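Local coordinates for protein arginase (RocF) (PDB 4G3H) that probably hydrolyses L-arginine to L-ornithine and urea, using two manganese ions bound in each subunit, at residues Lys241-Arg249 against Asn283-Glu294. Residues are numbered along the deposited sequence; the frame is centred on the assembly and turned at random.
Sequences KLFTSTGVR and NPTVSIKHNNEE
Leu242 O accepts from Lys289 NZ at 2.9 Å, the lysine chain being fully extended beyond CG to reach it; the same ammonium makes a long salt bridge to Glu294. Next along the loop, Phe243 CE1 lies 3.7 Å from Glu294 CB, the side chains crossing obliquely. Thr244 N reaches Glu294 OE2 at 2.7 Å from above the carboxylate plane in a nearly straight bond (164°), and Thr244 OG1 donates to the syn lone pair of the same oxygen, also at 2.7 Å. With chi1 at 69°, OG1 sits between the backbone N and carbonyl carbon, where it also accepts from Ile288 N (3.1 Å), and CG2 packs on Ile288 CG1. Ser245, centre of an inverse gamma turn, gives its OG to Glu294 OE1 at 2.5 Å; Ser287 OG donates to that oxygen from the opposite face and accepts from Lys289 N, closing an ST turn. Ser245 O receives Asn283 N, and Val286 CG2 rests 3.5 Å from Thr246 O. Thr246 OG1 turns instead to Glu281 O, its side chain near the manganese ligands Asp234 and Asp236. Arg249 NH1 is held by Gly240 O, and a water links its NE, weakly, to Val286 O. Four donors thus hold a buried carboxylate, which probably stays ionised; the three from Thr244 and Ser245 tie together loops following adjacent strands, 228-234 and 274-280, of the parallel sheet in the arginase alpha/beta fold.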
loop_
_atom_site.group_PDB
_atom_site.type_symbol
_atom_site.label_atom_id
_atom_site.label_comp_id
_atom_site.label_asym_id
_atom_site.label_seq_id
_atom_site.Cartn_x
_atom_site.Cartn_y
_atom_site.Cartn_z
ATOM N N LYS A 241 5.761 -18.633 6.553
ATOM C CA LYS A 241 6.856 -19.447 7.079
ATOM C C LYS A 241 8.198 -18.929 6.573
ATOM O O LYS A 241 9.201 -18.974 7.285
ATOM C CB LYS A 241 6.709 -20.908 6.642
ATOM C CG LYS A 241 5.522 -21.652 7.220
ATOM C CD LYS A 241 5.615 -21.758 8.731
ATOM C CE LYS A 241 4.880 -22.991 9.226
ATOM N NZ LYS A 241 3.531 -23.107 8.605
ATOM N N LEU A 242 8.207 -18.451 5.332
ATOM C CA LEU A 242 9.419 -17.935 4.706
ATOM C C LEU A 242 9.787 -16.519 5.161
ATOM O O LEU A 242 10.969 -16.213 5.332
ATOM C CB LEU A 242 9.276 -17.970 3.177
ATOM C CG LEU A 242 9.506 -19.306 2.449
ATOM C CD1 LEU A 242 8.826 -20.449 3.181
ATOM C CD2 LEU A 242 8.982 -19.203 1.020
ATOM N N PHE A 243 8.786 -15.661 5.355
ATOM C CA PHE A 243 9.037 -14.281 5.778
ATOM C C PHE A 243 8.260 -14.007 7.055
ATOM O O PHE A 243 7.029 -13.990 7.052
ATOM C CB PHE A 243 8.604 -13.300 4.688
ATOM C CG PHE A 243 9.080 -11.896 4.919
ATOM C CD1 PHE A 243 10.395 -11.534 4.629
ATOM C CD2 PHE A 243 8.222 -10.936 5.441
ATOM C CE1 PHE A 243 10.851 -10.233 4.855
ATOM C CE2 PHE A 243 8.671 -9.630 5.672
ATOM C CZ PHE A 243 9.984 -9.283 5.378
ATOM N N THR A 244 8.978 -13.773 8.147
ATOM C CA THR A 244 8.327 -13.562 9.433
ATOM C C THR A 244 8.345 -12.143 9.993
ATOM O O THR A 244 7.713 -11.879 11.015
ATOM C CB THR A 244 8.926 -14.514 10.495
ATOM O OG1 THR A 244 10.279 -14.127 10.780
ATOM C CG2 THR A 244 8.916 -15.959 9.975
ATOM N N SER A 245 9.052 -11.229 9.336
ATOM C CA SER A 245 9.113 -9.852 9.821
ATOM C C SER A 245 7.890 -9.030 9.415
ATOM O O SER A 245 8.013 -7.948 8.843
ATOM C CB SER A 245 10.388 -9.172 9.321
ATOM O OG SER A 245 11.525 -9.748 9.939
ATOM N N THR A 246 6.709 -9.554 9.721
ATOM C CA THR A 246 5.463 -8.884 9.398
ATOM C C THR A 246 4.430 -9.250 10.469
ATOM O O THR A 246 4.440 -10.362 11.006
ATOM C CB THR A 246 4.977 -9.287 7.975
ATOM O OG1 THR A 246 3.943 -8.393 7.551
ATOM C CG2 THR A 246 4.455 -10.712 7.957
ATOM N N GLY A 247 3.548 -8.307 10.778
ATOM C CA GLY A 247 2.547 -8.512 11.811
ATOM C C GLY A 247 1.525 -9.625 11.674
ATOM O O GLY A 247 1.194 -10.278 12.662
ATOM N N VAL A 248 1.007 -9.841 10.469
ATOM C CA VAL A 248 0.006 -10.883 10.264
ATOM C C VAL A 248 0.447 -11.845 9.173
ATOM O O VAL A 248 0.112 -11.672 8.005
ATOM C CB VAL A 248 -1.363 -10.265 9.883
ATOM C CG1 VAL A 248 -2.418 -11.357 9.763
ATOM C CG2 VAL A 248 -1.776 -9.237 10.935
ATOM N N ARG A 249 1.205 -12.859 9.572
ATOM C CA ARG A 249 1.719 -13.865 8.652
ATOM C C ARG A 249 0.642 -14.855 8.221
ATOM O O ARG A 249 -0.131 -15.343 9.038
ATOM C CB ARG A 249 2.869 -14.627 9.300
ATOM C CG ARG A 249 4.052 -13.763 9.678
ATOM C CD ARG A 249 5.235 -14.639 10.038
ATOM N NE ARG A 249 5.224 -15.063 11.431
ATOM C CZ ARG A 249 5.739 -16.207 11.871
ATOM N NH1 ARG A 249 6.298 -17.064 11.027
ATOM N NH2 ARG A 249 5.715 -16.482 13.166
ATOM N N ASN A 283 7.808 -5.393 9.831
ATOM C CA ASN A 283 7.939 -5.329 11.283
ATOM C C ASN A 283 9.042 -6.285 11.732
ATOM O O ASN A 283 8.788 -7.454 12.019
ATOM C CB ASN A 283 6.620 -5.716 11.955
ATOM C CG ASN A 283 6.635 -5.464 13.454
ATOM O OD1 ASN A 283 7.697 -5.448 14.081
ATOM N ND2 ASN A 283 5.453 -5.280 14.039
ATOM N N PRO A 284 10.284 -5.795 11.806
ATOM C CA PRO A 284 11.415 -6.627 12.219
ATOM C C PRO A 284 11.372 -7.125 13.664
ATOM O O PRO A 284 12.015 -8.123 13.988
ATOM C CB PRO A 284 12.618 -5.721 11.958
ATOM C CG PRO A 284 12.076 -4.367 12.258
ATOM C CD PRO A 284 10.712 -4.402 11.580
ATOM N N THR A 285 10.614 -6.452 14.529
ATOM C CA THR A 285 10.553 -6.856 15.933
ATOM C C THR A 285 9.831 -8.177 16.193
ATOM O O THR A 285 10.050 -8.797 17.233
ATOM C CB THR A 285 9.903 -5.765 16.829
ATOM O OG1 THR A 285 8.519 -5.628 16.497
ATOM C CG2 THR A 285 10.593 -4.428 16.637
ATOM N N VAL A 286 8.974 -8.608 15.267
ATOM C CA VAL A 286 8.251 -9.865 15.444
ATOM C C VAL A 286 8.898 -11.031 14.701
ATOM O O VAL A 286 8.366 -12.141 14.689
ATOM C CB VAL A 286 6.766 -9.757 14.991
ATOM C CG1 VAL A 286 6.026 -8.777 15.884
ATOM C CG2 VAL A 286 6.682 -9.327 13.526
ATOM N N SER A 287 10.047 -10.791 14.082
ATOM C CA SER A 287 10.720 -11.864 13.355
ATOM C C SER A 287 11.140 -12.982 14.300
ATOM O O SER A 287 11.555 -12.728 15.431
ATOM C CB SER A 287 11.951 -11.338 12.629
ATOM O OG SER A 287 12.701 -12.418 12.105
ATOM N N ILE A 288 11.028 -14.221 13.832
ATOM C CA ILE A 288 11.402 -15.372 14.642
ATOM C C ILE A 288 12.802 -15.845 14.275
ATOM O O ILE A 288 13.289 -16.839 14.803
ATOM C CB ILE A 288 10.419 -16.546 14.453
ATOM C CG1 ILE A 288 10.439 -17.019 12.999
ATOM C CG2 ILE A 288 9.019 -16.114 14.841
ATOM C CD1 ILE A 288 9.492 -18.165 12.719
ATOM N N LYS A 289 13.448 -15.130 13.361
ATOM C CA LYS A 289 14.795 -15.489 12.943
ATOM C C LYS A 289 15.815 -14.618 13.657
ATOM O O LYS A 289 15.474 -13.587 14.230
ATOM C CB LYS A 289 14.935 -15.338 11.429
ATOM C CG LYS A 289 13.985 -16.226 10.647
ATOM C CD LYS A 289 14.161 -16.054 9.153
ATOM C CE LYS A 289 13.149 -16.893 8.394
ATOM N NZ LYS A 289 13.284 -16.715 6.929
ATOM N N HIS A 290 17.070 -15.039 13.631
ATOM C CA HIS A 290 18.116 -14.280 14.291
ATOM C C HIS A 290 19.262 -14.023 13.328
ATOM O O HIS A 290 20.391 -14.470 13.539
ATOM C CB HIS A 290 18.603 -15.032 15.529
ATOM C CG HIS A 290 17.529 -15.270 16.546
ATOM N ND1 HIS A 290 16.810 -14.246 17.122
ATOM C CD2 HIS A 290 17.045 -16.417 17.079
ATOM C CE1 HIS A 290 15.929 -14.750 17.968
ATOM N NE2 HIS A 290 16.050 -16.065 17.960
ATOM N N ASN A 291 18.948 -13.306 12.256
ATOM C CA ASN A 291 19.924 -12.959 11.240
ATOM C C ASN A 291 19.448 -11.775 10.402
ATOM O O ASN A 291 18.390 -11.198 10.656
ATOM C CB ASN A 291 20.206 -14.154 10.326
ATOM C CG ASN A 291 18.953 -14.695 9.672
ATOM O OD1 ASN A 291 17.985 -13.966 9.464
ATOM N ND2 ASN A 291 18.970 -15.976 9.329
ATOM N N ASN A 292 20.244 -11.434 9.395
ATOM C CA ASN A 292 19.968 -10.318 8.503
ATOM C C ASN A 292 19.142 -10.710 7.284
ATOM O O ASN A 292 18.776 -9.853 6.484
ATOM C CB ASN A 292 21.291 -9.730 8.015
ATOM C CG ASN A 292 21.483 -8.299 8.435
ATOM O OD1 ASN A 292 22.445 -7.649 8.031
ATOM N ND2 ASN A 292 20.570 -7.795 9.256
ATOM N N GLU A 293 18.861 -11.999 7.140
ATOM C CA GLU A 293 18.118 -12.508 5.996
ATOM C C GLU A 293 16.889 -11.729 5.530
ATOM O O GLU A 293 16.823 -11.295 4.377
ATOM C CB GLU A 293 17.713 -13.962 6.234
ATOM C CG GLU A 293 18.866 -14.945 6.173
ATOM C CD GLU A 293 18.401 -16.364 5.901
ATOM O OE1 GLU A 293 17.804 -16.597 4.828
ATOM O OE2 GLU A 293 18.628 -17.246 6.758
ATOM N N GLU A 294 15.912 -11.560 6.411
ATOM C CA GLU A 294 14.690 -10.871 6.035
ATOM C C GLU A 294 14.891 -9.391 5.710
ATOM O O GLU A 294 14.310 -8.874 4.749
ATOM C CB GLU A 294 13.639 -11.061 7.128
ATOM C CG GLU A 294 13.357 -12.533 7.376
ATOM C CD GLU A 294 12.411 -12.784 8.529
ATOM O OE1 GLU A 294 12.459 -12.033 9.524
ATOM O OE2 GLU A 294 11.631 -13.754 8.451
HETATM O O HOH W 1 6.122 -13.472 13.939
#